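Local structure of alpha-ketoglutarate-dependent non-heme iron oxygenase EasH (Aspergillus japonicus, 5M0T) at residues L12-R17 with V33-F39; V45-N49 with T157-D161; M74-L80 with S117-E123; T122-G128 with A212-T217. The protein probably acts as an iron(II)- and 2-oxoglutarate-dependent oxidase in the biosynthesis of the ergot alkaloid cycloclavine. All coordinates share one frame; numbering follows the deposited sequence.

Contact 1 of 4, residues L12-R17 with V33-F39; sequences LRRIPR and VVVIEGF. With ZN (zinc ion), chain G.
Arg14 and Glu37 meet over one face of a two-strand parallel pair, the first and last strands of a beta-alpha-beta unit. Strand 14-16 forms an outer edge of the main sheet, and helix 21-31 connects it to strand 33-37. The Arg14 chain rises with CG anti to the backbone N (chi1 -162°) and bends at the CG-CD bond. This turns the guanidinium toward the carboxylate, and Arg14 NH1 donates to Glu37 OE2 at 2.6 Å in a salt bridge. The carboxylate oxygen lies at the guanidinium edge and in its plane, although the two flat groups are turned 50° apart. Glu37 divides its carboxylate between two cations: OE2 takes the arginine, while OE1 binds the zinc ion at 2.0 Å. Asp200 and a water are further zinc ligands. Val35 stands next to Arg14 on the same face, with CG1 3.5 Å from Arg14 NH1. Its other methyl, CG2, packs on Leu12 CD2 at 3.8 Å. On the other face Ile15 CG2 touches Val34 CG2 at 3.6 Å, and helix 21-31 covers both residues. The backbone bonds run in parallel fashion, from Val35 N to Arg13 O at one end to Arg17 N to Glu37 O at the other. Beyond the strands a type II turn from Ile36 to Phe39 has Gly38 at positive phi. The Arg17 chain runs extended past this turn, its CD 3.2 Å from Gly38 O. Its NH2 pairs with Asp94, while NH1 makes a weak bond to Phe39 O at 2.8 Å, bent to 116° at the hydrogen.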
# COMPACT_ATOMS: atom_id res chain seq x y z
N LEU A 12 3.74 7.88 -31.72
CA LEU A 12 4.23 6.90 -30.77
C LEU A 12 5.64 6.56 -31.21
O LEU A 12 5.85 6.17 -32.36
CB LEU A 12 3.35 5.64 -30.77
CG LEU A 12 3.84 4.44 -29.97
CD1 LEU A 12 4.17 4.82 -28.54
CD2 LEU A 12 2.79 3.33 -30.03
N ARG A 13 6.60 6.73 -30.30
CA ARG A 13 8.00 6.51 -30.63
C ARG A 13 8.40 5.12 -30.21
O ARG A 13 7.78 4.50 -29.34
CB ARG A 13 8.90 7.59 -30.02
CG ARG A 13 8.89 8.86 -30.87
CD ARG A 13 9.98 9.83 -30.47
NE ARG A 13 9.66 10.53 -29.23
CZ ARG A 13 10.48 11.37 -28.59
NH1 ARG A 13 11.70 11.61 -29.04
NH2 ARG A 13 10.07 11.97 -27.48
N ARG A 14 9.45 4.65 -30.87
CA ARG A 14 9.91 3.28 -30.84
C ARG A 14 11.43 3.33 -30.61
O ARG A 14 12.13 4.12 -31.25
CB ARG A 14 9.60 2.68 -32.20
CG ARG A 14 9.58 1.17 -32.29
CD ARG A 14 9.23 0.71 -33.70
NE ARG A 14 7.81 0.83 -34.02
CZ ARG A 14 6.83 0.02 -33.60
NH1 ARG A 14 7.07 -1.00 -32.77
NH2 ARG A 14 5.59 0.25 -34.01
N ILE A 15 11.93 2.52 -29.69
CA ILE A 15 13.34 2.59 -29.29
C ILE A 15 13.82 1.20 -28.86
O ILE A 15 13.12 0.49 -28.15
CB ILE A 15 13.55 3.67 -28.18
CG1 ILE A 15 15.00 4.11 -28.07
CG2 ILE A 15 13.04 3.18 -26.85
CD1 ILE A 15 15.19 5.25 -27.10
N PRO A 16 15.02 0.79 -29.33
CA PRO A 16 15.49 -0.56 -28.96
C PRO A 16 15.89 -0.68 -27.49
O PRO A 16 16.34 0.29 -26.88
CB PRO A 16 16.71 -0.76 -29.88
CG PRO A 16 17.15 0.61 -30.25
CD PRO A 16 15.92 1.45 -30.28
N ARG A 17 15.71 -1.88 -26.94
CA ARG A 17 16.12 -2.20 -25.56
C ARG A 17 17.60 -1.85 -25.27
O ARG A 17 17.94 -1.40 -24.19
CB ARG A 17 15.89 -3.70 -25.31
CG ARG A 17 16.12 -4.15 -23.88
CD ARG A 17 16.36 -5.65 -23.75
NE ARG A 17 16.90 -5.89 -22.42
CZ ARG A 17 16.19 -5.99 -21.29
NH1 ARG A 17 14.87 -5.94 -21.28
NH2 ARG A 17 16.85 -6.19 -20.15
N VAL A 33 4.71 7.44 -23.06
CA VAL A 33 4.58 6.13 -23.64
C VAL A 33 5.68 5.97 -24.68
O VAL A 33 5.96 6.91 -25.43
CB VAL A 33 3.16 5.90 -24.24
CG1 VAL A 33 2.82 6.92 -25.32
CG2 VAL A 33 3.02 4.48 -24.78
N VAL A 34 6.31 4.80 -24.71
CA VAL A 34 7.31 4.46 -25.74
C VAL A 34 7.28 2.96 -26.00
O VAL A 34 7.03 2.18 -25.08
CB VAL A 34 8.74 4.92 -25.30
CG1 VAL A 34 9.13 4.31 -23.96
CG2 VAL A 34 9.79 4.59 -26.35
N VAL A 35 7.52 2.55 -27.24
CA VAL A 35 7.69 1.13 -27.57
C VAL A 35 9.17 0.72 -27.38
O VAL A 35 10.07 1.33 -27.97
CB VAL A 35 7.21 0.81 -28.99
CG1 VAL A 35 7.51 -0.64 -29.35
CG2 VAL A 35 5.72 1.13 -29.14
N ILE A 36 9.40 -0.27 -26.53
CA ILE A 36 10.71 -0.89 -26.37
C ILE A 36 10.80 -2.10 -27.30
O ILE A 36 10.15 -3.12 -27.05
CB ILE A 36 10.99 -1.33 -24.91
CG1 ILE A 36 10.74 -0.19 -23.92
CG2 ILE A 36 12.42 -1.80 -24.76
CD1 ILE A 36 10.93 -0.56 -22.46
N GLU A 37 11.61 -1.99 -28.34
CA GLU A 37 11.87 -3.12 -29.23
C GLU A 37 12.74 -4.13 -28.51
O GLU A 37 13.80 -3.79 -27.98
CB GLU A 37 12.55 -2.69 -30.54
CG GLU A 37 11.68 -1.88 -31.48
CD GLU A 37 10.47 -2.64 -32.01
OE1 GLU A 37 10.58 -3.85 -32.27
OE2 GLU A 37 9.41 -2.02 -32.18
N GLY A 38 12.27 -5.38 -28.48
CA GLY A 38 13.02 -6.48 -27.90
C GLY A 38 13.16 -6.40 -26.40
O GLY A 38 14.22 -6.69 -25.87
N PHE A 39 12.09 -5.98 -25.72
CA PHE A 39 12.11 -5.97 -24.25
C PHE A 39 12.39 -7.38 -23.73
O PHE A 39 13.23 -7.57 -22.87
CB PHE A 39 10.79 -5.40 -23.70
CG PHE A 39 10.69 -5.46 -22.20
CD1 PHE A 39 11.53 -4.68 -21.40
CD2 PHE A 39 9.77 -6.31 -21.58
CE1 PHE A 39 11.46 -4.75 -20.02
CE2 PHE A 39 9.68 -6.38 -20.20
CZ PHE A 39 10.54 -5.61 -19.42
ZN ZN G . 9.13 -4.52 -33.45
O HOH W 1 6.30 8.05 -27.87
O HOH W 2 10.00 -6.30 -33.59

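Contact 2 of 4, residues V45-N49 with T157-D161; sequences VRRFN and TALTD
The Phe48 ring meets Leu159 at its edge: methyl CD1 lies in the ring plane, 3.8 Å from CE2. The leucine comes in roughly perpendicular to the phenylalanine side chain. Phe225 of strand 222-231 stacks on the same ring, which also touches Leu86 of helix 85-91. The second flat group is the amide of Asn49; it and the Leu159 side chain run antiparallel past each other. Asn49 OD1 is 3.7 Å from Leu159 CD1, a polar atom against a methyl. Asn49 ND2 reaches the main chain instead and donates to Leu159 O at 3.3 Å, a weak bond that is nearly straight (160°). Asn49 CG stands anti to the carbonyl carbon (chi1 -78°), which carries the amide alongside the leucine. The contact sets helix 42-52 against the end of strand 152-158, a member of the main sheet of this cupin-clan, PhyH-type fold. Leu159 follows directly after that strand and carries most of this contact. Val45, one helical turn before Asn49, adds a methyl. Val45 CG1 lies 3.7 Å from Leu159 O and 4.1 Å from Leu159 CD2. The same carbonyl thus has a methyl from Val45 and an amide from Asn49 near it. Leu159 also packs on Arg223 and Phe225 of the neighbouring strand 222-231. Within the helix, Asn49 N donates to Val45 O at 2.9 Å.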
# COMPACT_ATOMS: atom_id res chain seq x y z
N VAL A 45 9.90 -15.25 -24.83
CA VAL A 45 8.47 -15.26 -25.12
C VAL A 45 7.96 -16.70 -25.28
O VAL A 45 6.93 -17.06 -24.69
CB VAL A 45 8.13 -14.41 -26.38
CG1 VAL A 45 6.68 -14.61 -26.83
CG2 VAL A 45 8.40 -12.93 -26.09
N ARG A 46 8.70 -17.52 -26.04
CA ARG A 46 8.38 -18.95 -26.20
C ARG A 46 8.30 -19.68 -24.86
O ARG A 46 7.31 -20.35 -24.59
CB ARG A 46 9.41 -19.65 -27.11
N ARG A 47 9.34 -19.52 -24.03
CA ARG A 47 9.38 -20.18 -22.72
C ARG A 47 8.31 -19.66 -21.76
O ARG A 47 7.68 -20.46 -21.07
CB ARG A 47 10.78 -20.09 -22.08
CG ARG A 47 11.76 -21.13 -22.61
CD ARG A 47 13.09 -21.10 -21.88
NE ARG A 47 13.78 -19.82 -22.07
CZ ARG A 47 14.09 -18.94 -21.10
NH1 ARG A 47 13.80 -19.16 -19.82
NH2 ARG A 47 14.74 -17.82 -21.43
N PHE A 48 8.10 -18.35 -21.72
CA PHE A 48 7.03 -17.77 -20.89
C PHE A 48 5.66 -18.30 -21.32
O PHE A 48 4.89 -18.76 -20.48
CB PHE A 48 7.05 -16.24 -20.94
CG PHE A 48 6.09 -15.59 -19.99
CD1 PHE A 48 6.24 -15.73 -18.62
CD2 PHE A 48 5.02 -14.83 -20.46
CE1 PHE A 48 5.36 -15.15 -17.74
CE2 PHE A 48 4.13 -14.23 -19.58
CZ PHE A 48 4.30 -14.39 -18.22
N ASN A 49 5.37 -18.26 -22.62
CA ASN A 49 4.14 -18.85 -23.16
C ASN A 49 3.96 -20.32 -22.77
O ASN A 49 2.88 -20.71 -22.36
CB ASN A 49 4.06 -18.70 -24.69
CG ASN A 49 3.63 -17.30 -25.12
OD1 ASN A 49 2.89 -16.62 -24.41
ND2 ASN A 49 4.10 -16.86 -26.28
N THR A 157 4.02 -6.28 -22.63
CA THR A 157 4.75 -7.02 -23.63
C THR A 157 3.80 -7.78 -24.56
O THR A 157 2.86 -8.43 -24.10
CB THR A 157 5.72 -8.02 -22.95
OG1 THR A 157 6.52 -7.33 -21.99
CG2 THR A 157 6.60 -8.70 -23.98
N ALA A 158 4.08 -7.71 -25.85
CA ALA A 158 3.37 -8.50 -26.85
C ALA A 158 3.89 -9.95 -26.82
O ALA A 158 5.08 -10.19 -27.00
CB ALA A 158 3.54 -7.89 -28.23
N LEU A 159 3.00 -10.90 -26.58
CA LEU A 159 3.33 -12.32 -26.60
C LEU A 159 2.90 -13.02 -27.88
O LEU A 159 3.26 -14.18 -28.09
CB LEU A 159 2.72 -13.03 -25.39
CG LEU A 159 3.18 -12.54 -24.01
CD1 LEU A 159 2.45 -13.28 -22.91
CD2 LEU A 159 4.70 -12.69 -23.86
N THR A 160 2.08 -12.33 -28.68
CA THR A 160 1.82 -12.68 -30.08
C THR A 160 2.05 -11.40 -30.88
O THR A 160 2.32 -10.35 -30.30
CB THR A 160 0.35 -13.07 -30.30
OG1 THR A 160 -0.50 -11.97 -29.92
CG2 THR A 160 -0.03 -14.30 -29.50
N ASP A 161 1.91 -11.47 -32.21
CA ASP A 161 1.90 -10.25 -33.03
C ASP A 161 0.82 -9.30 -32.51
O ASP A 161 -0.22 -9.75 -32.08
CB ASP A 161 1.67 -10.54 -34.53
CG ASP A 161 2.93 -11.11 -35.24
OD1 ASP A 161 4.09 -10.73 -34.94
OD2 ASP A 161 2.77 -11.95 -36.13

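Contact 3 of 4, residues M74-L80 with S117-E123; sequences MRQLSSL and SSVLETE. With AKG (2-oxoglutaric acid), chain D.
Leu120 and Gln76 pack tightly on the ligand side of this contact. Leu120 CD2 comes within 3.4 Å of Gln76 CB, and its other methyl, CD1, lies 3.3 Å from O3 of the bound 2-oxoglutarate. One leucine therefore touches both the neighbouring strand and the cosubstrate. Met74 extends this apolar surface: SD rests on Leu120 CD1, and CE lies 3.9 Å from Thr122 CG2. Farther along, three buried polar atoms form a chain. Ser118 OG donates to Ser78 OG at 2.7 Å, and Ser78 OG donates to Gln76 OE1, meeting that oxygen nearly along its C=O axis. Gln76 reaches the serine by folding back, its CG between the backbone N and the carbonyl carbon (chi1 71°) and its chain bent again at chi2. The second subunit borders this end, where its Asp275 accepts from Ser78 N. The pairing is antiparallel, between strand 75-77, outermost in this chain's main sheet, and strand 112-122 of the cupin-clan fold. Arg75 with Glu121 and Leu77 with Val119 are hydrogen-bonded pairs; Gln76 with Leu120 is a non-hydrogen-bonded pair. The partly exposed end is looser. Arg75 and Glu121 run abreast on the same face, but Arg75 NE and Glu121 OE1 stay 4.1 Å apart, beyond a salt bridge. Glu121 OE2 instead pairs with Arg223. Glu123 OE2 approaches the edge of the Arg75 guanidinium, yet NH1 remains 4.2 Å away. At the opposite end a water joins the segments, accepting from Leu80 N and donating to Ser117 O at 2.8 Å.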
# COMPACT_ATOMS: atom_id res chain seq x y z
N MET A 74 -12.38 -10.56 -21.29
CA MET A 74 -10.99 -10.97 -21.54
C MET A 74 -10.73 -12.32 -20.90
O MET A 74 -11.37 -12.68 -19.90
CB MET A 74 -10.02 -9.96 -20.93
CG MET A 74 -9.98 -8.64 -21.66
SD MET A 74 -8.77 -7.53 -20.92
CE MET A 74 -8.15 -6.72 -22.39
N ARG A 75 -9.77 -13.05 -21.49
CA ARG A 75 -9.11 -14.14 -20.78
C ARG A 75 -7.96 -13.52 -19.98
O ARG A 75 -7.20 -12.72 -20.51
CB ARG A 75 -8.58 -15.19 -21.77
CG ARG A 75 -9.67 -15.83 -22.62
CD ARG A 75 -9.12 -16.96 -23.49
NE ARG A 75 -8.60 -18.06 -22.66
CZ ARG A 75 -9.31 -19.07 -22.14
NH1 ARG A 75 -10.62 -19.19 -22.37
NH2 ARG A 75 -8.68 -19.98 -21.40
N GLN A 76 -7.87 -13.85 -18.69
CA GLN A 76 -6.82 -13.31 -17.83
C GLN A 76 -6.29 -14.32 -16.81
O GLN A 76 -7.04 -15.15 -16.29
CB GLN A 76 -7.25 -11.99 -17.15
CG GLN A 76 -8.31 -12.10 -16.03
CD GLN A 76 -7.76 -12.41 -14.63
OE1 GLN A 76 -6.62 -12.10 -14.30
NE2 GLN A 76 -8.60 -13.01 -13.80
N LEU A 77 -4.99 -14.24 -16.57
CA LEU A 77 -4.32 -14.91 -15.45
C LEU A 77 -3.46 -13.87 -14.77
O LEU A 77 -2.73 -13.16 -15.45
CB LEU A 77 -3.44 -16.05 -15.96
CG LEU A 77 -2.64 -16.84 -14.91
CD1 LEU A 77 -3.57 -17.64 -14.00
CD2 LEU A 77 -1.62 -17.72 -15.60
N SER A 78 -3.55 -13.77 -13.44
CA SER A 78 -2.75 -12.85 -12.65
C SER A 78 -2.01 -13.61 -11.53
O SER A 78 -1.97 -14.82 -11.56
CB SER A 78 -3.66 -11.74 -12.13
OG SER A 78 -4.23 -11.05 -13.23
N SER A 79 -1.40 -12.90 -10.59
CA SER A 79 -0.53 -13.53 -9.58
C SER A 79 0.47 -14.52 -10.25
O SER A 79 0.55 -15.71 -9.90
CB SER A 79 -1.38 -14.21 -8.49
OG SER A 79 -2.29 -13.28 -7.92
N LEU A 80 1.19 -13.99 -11.25
CA LEU A 80 2.10 -14.75 -12.11
C LEU A 80 3.43 -15.16 -11.46
O LEU A 80 4.12 -16.01 -12.00
CB LEU A 80 2.41 -13.97 -13.39
CG LEU A 80 1.23 -13.61 -14.31
CD1 LEU A 80 1.69 -12.73 -15.46
CD2 LEU A 80 0.56 -14.86 -14.84
N SER A 117 0.39 -8.12 -12.39
CA SER A 117 0.83 -8.56 -13.69
C SER A 117 -0.14 -9.62 -14.17
O SER A 117 -0.59 -10.46 -13.38
CB SER A 117 2.25 -9.15 -13.62
OG SER A 117 2.78 -9.27 -14.93
N SER A 118 -0.46 -9.57 -15.46
CA SER A 118 -1.43 -10.48 -16.04
C SER A 118 -1.01 -10.87 -17.43
O SER A 118 -0.25 -10.16 -18.07
CB SER A 118 -2.83 -9.83 -16.12
OG SER A 118 -3.17 -9.17 -14.91
N VAL A 119 -1.49 -12.01 -17.87
CA VAL A 119 -1.55 -12.33 -19.29
C VAL A 119 -2.99 -12.04 -19.71
O VAL A 119 -3.92 -12.56 -19.09
CB VAL A 119 -1.17 -13.79 -19.54
CG1 VAL A 119 -1.25 -14.13 -21.02
CG2 VAL A 119 0.23 -14.04 -18.97
N LEU A 120 -3.17 -11.22 -20.75
CA LEU A 120 -4.49 -10.83 -21.23
C LEU A 120 -4.67 -11.22 -22.70
O LEU A 120 -4.08 -10.59 -23.58
CB LEU A 120 -4.72 -9.32 -21.04
CG LEU A 120 -4.70 -8.73 -19.61
CD1 LEU A 120 -5.00 -7.24 -19.67
CD2 LEU A 120 -5.66 -9.42 -18.65
N GLU A 121 -5.50 -12.23 -22.95
CA GLU A 121 -5.75 -12.74 -24.29
C GLU A 121 -7.16 -12.30 -24.78
O GLU A 121 -8.17 -12.62 -24.15
CB GLU A 121 -5.61 -14.28 -24.28
CG GLU A 121 -4.98 -14.88 -25.52
CD GLU A 121 -4.64 -16.36 -25.36
OE1 GLU A 121 -5.60 -17.17 -25.34
OE2 GLU A 121 -3.44 -16.71 -25.26
N THR A 122 -7.21 -11.56 -25.88
CA THR A 122 -8.50 -11.11 -26.45
C THR A 122 -8.87 -12.01 -27.62
O THR A 122 -8.05 -12.26 -28.50
CB THR A 122 -8.45 -9.63 -26.90
OG1 THR A 122 -7.49 -9.46 -27.95
CG2 THR A 122 -8.06 -8.72 -25.74
N GLU A 123 -10.09 -12.50 -27.62
CA GLU A 123 -10.58 -13.40 -28.66
C GLU A 123 -11.07 -12.62 -29.89
O GLU A 123 -11.27 -11.42 -29.82
CB GLU A 123 -11.70 -14.28 -28.09
CG GLU A 123 -11.25 -15.15 -26.91
CD GLU A 123 -12.38 -15.96 -26.29
OE1 GLU A 123 -13.56 -15.56 -26.44
OE2 GLU A 123 -12.09 -17.00 -25.66
C1 AKG D . -5.81 -2.58 -18.44
O1 AKG D . -5.67 -1.75 -17.55
O2 AKG D . -6.51 -3.69 -18.32
C2 AKG D . -5.16 -2.44 -19.83
O5 AKG D . -4.84 -1.33 -20.20
C3 AKG D . -4.89 -3.66 -20.68
C4 AKG D . -4.38 -3.29 -22.07
C5 AKG D . -4.12 -4.47 -22.97
O3 AKG D . -4.15 -5.65 -22.40
O4 AKG D . -3.89 -4.32 -24.14
O HOH W 3 1.19 -11.22 -11.29

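Contact 4 of 4, residues T122-G128 with A212-T217; sequences TEPGYHG and AGKNNT. With AKG (2-oxoglutaric acid), chain D.
Asn215 CG lies anti to the backbone N (chi1 -171°), which sends the amide toward the turn formed by residues 123-126. There ND2 makes a weak bond to Thr122 O at 3.1 Å, with an angle of only 124° at the hydrogen. The same nitrogen has a second partner in Phe220 O. OD1 faces the other way and closes an Asx turn, accepting from Thr217 N and also from Thr217 OG1 at 2.8 Å. Two bonds thus fix the oxygen side of this buried amide. The contact joins two loops beside the 2-oxoglutarate pocket, one after strand 112-122 and the other after strand 210-211. Their main chains are tied by Gly125 N to Asn215 O and by Asn215 N to Tyr126 O, the latter at 2.9 Å. Gly125 sits in the type II turn from Glu123 to Tyr126, at positive phi. The Tyr126 ring turns its edge to the second loop, with Gly213 O and Ala212 CB near its plane. Gly128 N lies over one ring face, 3.4 Å above the plane and offset toward the rim. Lys214 runs along the outside, its CG 3.4 Å from His127 O. A water links Thr122 OG1 to Gly213 O, donating to the carbonyl. At the pocket end Ala212 CB lies 3.5 Å from O4 of 2-oxoglutarate.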
# COMPACT_ATOMS: atom_id res chain seq x y z
N THR A 122 -7.21 -11.56 -25.88
CA THR A 122 -8.50 -11.11 -26.45
C THR A 122 -8.87 -12.01 -27.62
O THR A 122 -8.05 -12.26 -28.50
CB THR A 122 -8.45 -9.63 -26.90
OG1 THR A 122 -7.49 -9.46 -27.95
CG2 THR A 122 -8.06 -8.72 -25.74
N GLU A 123 -10.09 -12.50 -27.62
CA GLU A 123 -10.58 -13.40 -28.66
C GLU A 123 -11.07 -12.62 -29.89
O GLU A 123 -11.27 -11.42 -29.82
CB GLU A 123 -11.70 -14.28 -28.09
CG GLU A 123 -11.25 -15.15 -26.91
CD GLU A 123 -12.38 -15.96 -26.29
OE1 GLU A 123 -13.56 -15.56 -26.44
OE2 GLU A 123 -12.09 -17.00 -25.66
N PRO A 124 -11.26 -13.30 -31.03
CA PRO A 124 -11.91 -12.66 -32.17
C PRO A 124 -13.27 -12.07 -31.79
O PRO A 124 -14.06 -12.72 -31.09
CB PRO A 124 -12.10 -13.83 -33.13
CG PRO A 124 -10.96 -14.74 -32.83
CD PRO A 124 -10.83 -14.67 -31.35
N GLY A 125 -13.52 -10.83 -32.22
CA GLY A 125 -14.75 -10.12 -31.90
C GLY A 125 -14.72 -9.25 -30.64
O GLY A 125 -15.68 -8.49 -30.41
N TYR A 126 -13.66 -9.36 -29.82
CA TYR A 126 -13.56 -8.59 -28.58
C TYR A 126 -13.60 -7.10 -28.91
O TYR A 126 -12.86 -6.63 -29.78
CB TYR A 126 -12.29 -8.95 -27.78
CG TYR A 126 -12.04 -8.02 -26.62
CD1 TYR A 126 -12.84 -8.08 -25.47
CD2 TYR A 126 -11.03 -7.06 -26.67
CE1 TYR A 126 -12.61 -7.22 -24.40
CE2 TYR A 126 -10.79 -6.20 -25.60
CZ TYR A 126 -11.59 -6.28 -24.47
OH TYR A 126 -11.37 -5.42 -23.42
N HIS A 127 -14.49 -6.38 -28.22
CA HIS A 127 -14.87 -5.03 -28.63
C HIS A 127 -13.86 -3.93 -28.24
O HIS A 127 -13.91 -2.82 -28.78
CB HIS A 127 -16.27 -4.68 -28.10
CG HIS A 127 -16.34 -4.63 -26.61
ND1 HIS A 127 -16.71 -5.71 -25.84
CD2 HIS A 127 -16.06 -3.63 -25.75
CE1 HIS A 127 -16.67 -5.36 -24.56
NE2 HIS A 127 -16.26 -4.11 -24.48
N GLY A 128 -12.97 -4.22 -27.29
CA GLY A 128 -11.93 -3.27 -26.87
C GLY A 128 -12.30 -2.60 -25.55
O GLY A 128 -13.40 -2.79 -25.05
N ALA A 212 -6.95 -1.55 -24.39
CA ALA A 212 -6.88 -2.69 -25.31
C ALA A 212 -7.75 -2.38 -26.51
O ALA A 212 -8.85 -1.86 -26.34
CB ALA A 212 -7.33 -3.98 -24.64
N GLY A 213 -7.27 -2.71 -27.69
CA GLY A 213 -7.96 -2.40 -28.94
C GLY A 213 -9.03 -3.42 -29.27
O GLY A 213 -9.11 -4.48 -28.63
N LYS A 214 -9.84 -3.09 -30.27
CA LYS A 214 -10.82 -3.99 -30.85
C LYS A 214 -10.10 -5.09 -31.65
O LYS A 214 -9.23 -4.79 -32.46
CB LYS A 214 -11.78 -3.21 -31.77
CG LYS A 214 -13.17 -3.82 -31.96
CD LYS A 214 -13.50 -4.33 -33.36
CE LYS A 214 -14.98 -4.66 -33.50
NZ LYS A 214 -15.43 -5.86 -32.72
N ASN A 215 -10.45 -6.35 -31.40
CA ASN A 215 -9.93 -7.49 -32.18
C ASN A 215 -10.90 -7.78 -33.34
O ASN A 215 -11.84 -8.52 -33.17
CB ASN A 215 -9.74 -8.73 -31.27
CG ASN A 215 -9.00 -9.87 -31.95
OD1 ASN A 215 -9.04 -10.04 -33.16
ND2 ASN A 215 -8.31 -10.70 -31.15
N ASN A 216 -10.63 -7.20 -34.51
CA ASN A 216 -11.43 -7.39 -35.74
C ASN A 216 -11.11 -8.64 -36.56
O ASN A 216 -11.66 -8.79 -37.65
CB ASN A 216 -11.18 -6.21 -36.71
CG ASN A 216 -11.96 -4.97 -36.36
OD1 ASN A 216 -13.18 -5.01 -36.33
ND2 ASN A 216 -11.25 -3.84 -36.17
N THR A 217 -10.23 -9.52 -36.09
CA THR A 217 -9.91 -10.75 -36.85
C THR A 217 -10.97 -11.79 -36.59
O THR A 217 -11.75 -11.65 -35.66
CB THR A 217 -8.56 -11.36 -36.47
OG1 THR A 217 -8.63 -11.91 -35.15
CG2 THR A 217 -7.44 -10.29 -36.55
C1 AKG D . -5.81 -2.58 -18.44
O1 AKG D . -5.67 -1.75 -17.55
O2 AKG D . -6.51 -3.69 -18.32
C2 AKG D . -5.16 -2.44 -19.83
O5 AKG D . -4.84 -1.33 -20.20
C3 AKG D . -4.89 -3.66 -20.68
C4 AKG D . -4.38 -3.29 -22.07
C5 AKG D . -4.12 -4.47 -22.97
O3 AKG D . -4.15 -5.65 -22.40
O4 AKG D . -3.89 -4.32 -24.14
O HOH W 4 -7.82 -6.78 -28.18

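How the contacts relate
Contacts 1, 2 and 3 reach the same mixed sheet. Contact 1 lies at one outer edge, on strand 14-16, and contact 3 at the other, on strand 75-77; their centres are about 22 Å apart. Contact 2 lies between them in space and touches both: Phe39 packs on Thr157, and Phe48 on Val119 and Leu80. Along the chain contact 1 closes first. Contact 3 is nested inside the loop closed by contact 2, while contacts 2 and 4 cross. Contacts 3 and 4, with centres about 14 Å apart, share Thr122 and Glu123. Met74 meets Tyr126 and Ala212 between them, and both contacts touch 2-oxoglutarate, through Leu120 and Ala212. Contact 1 instead supplies Glu37 to a zinc site.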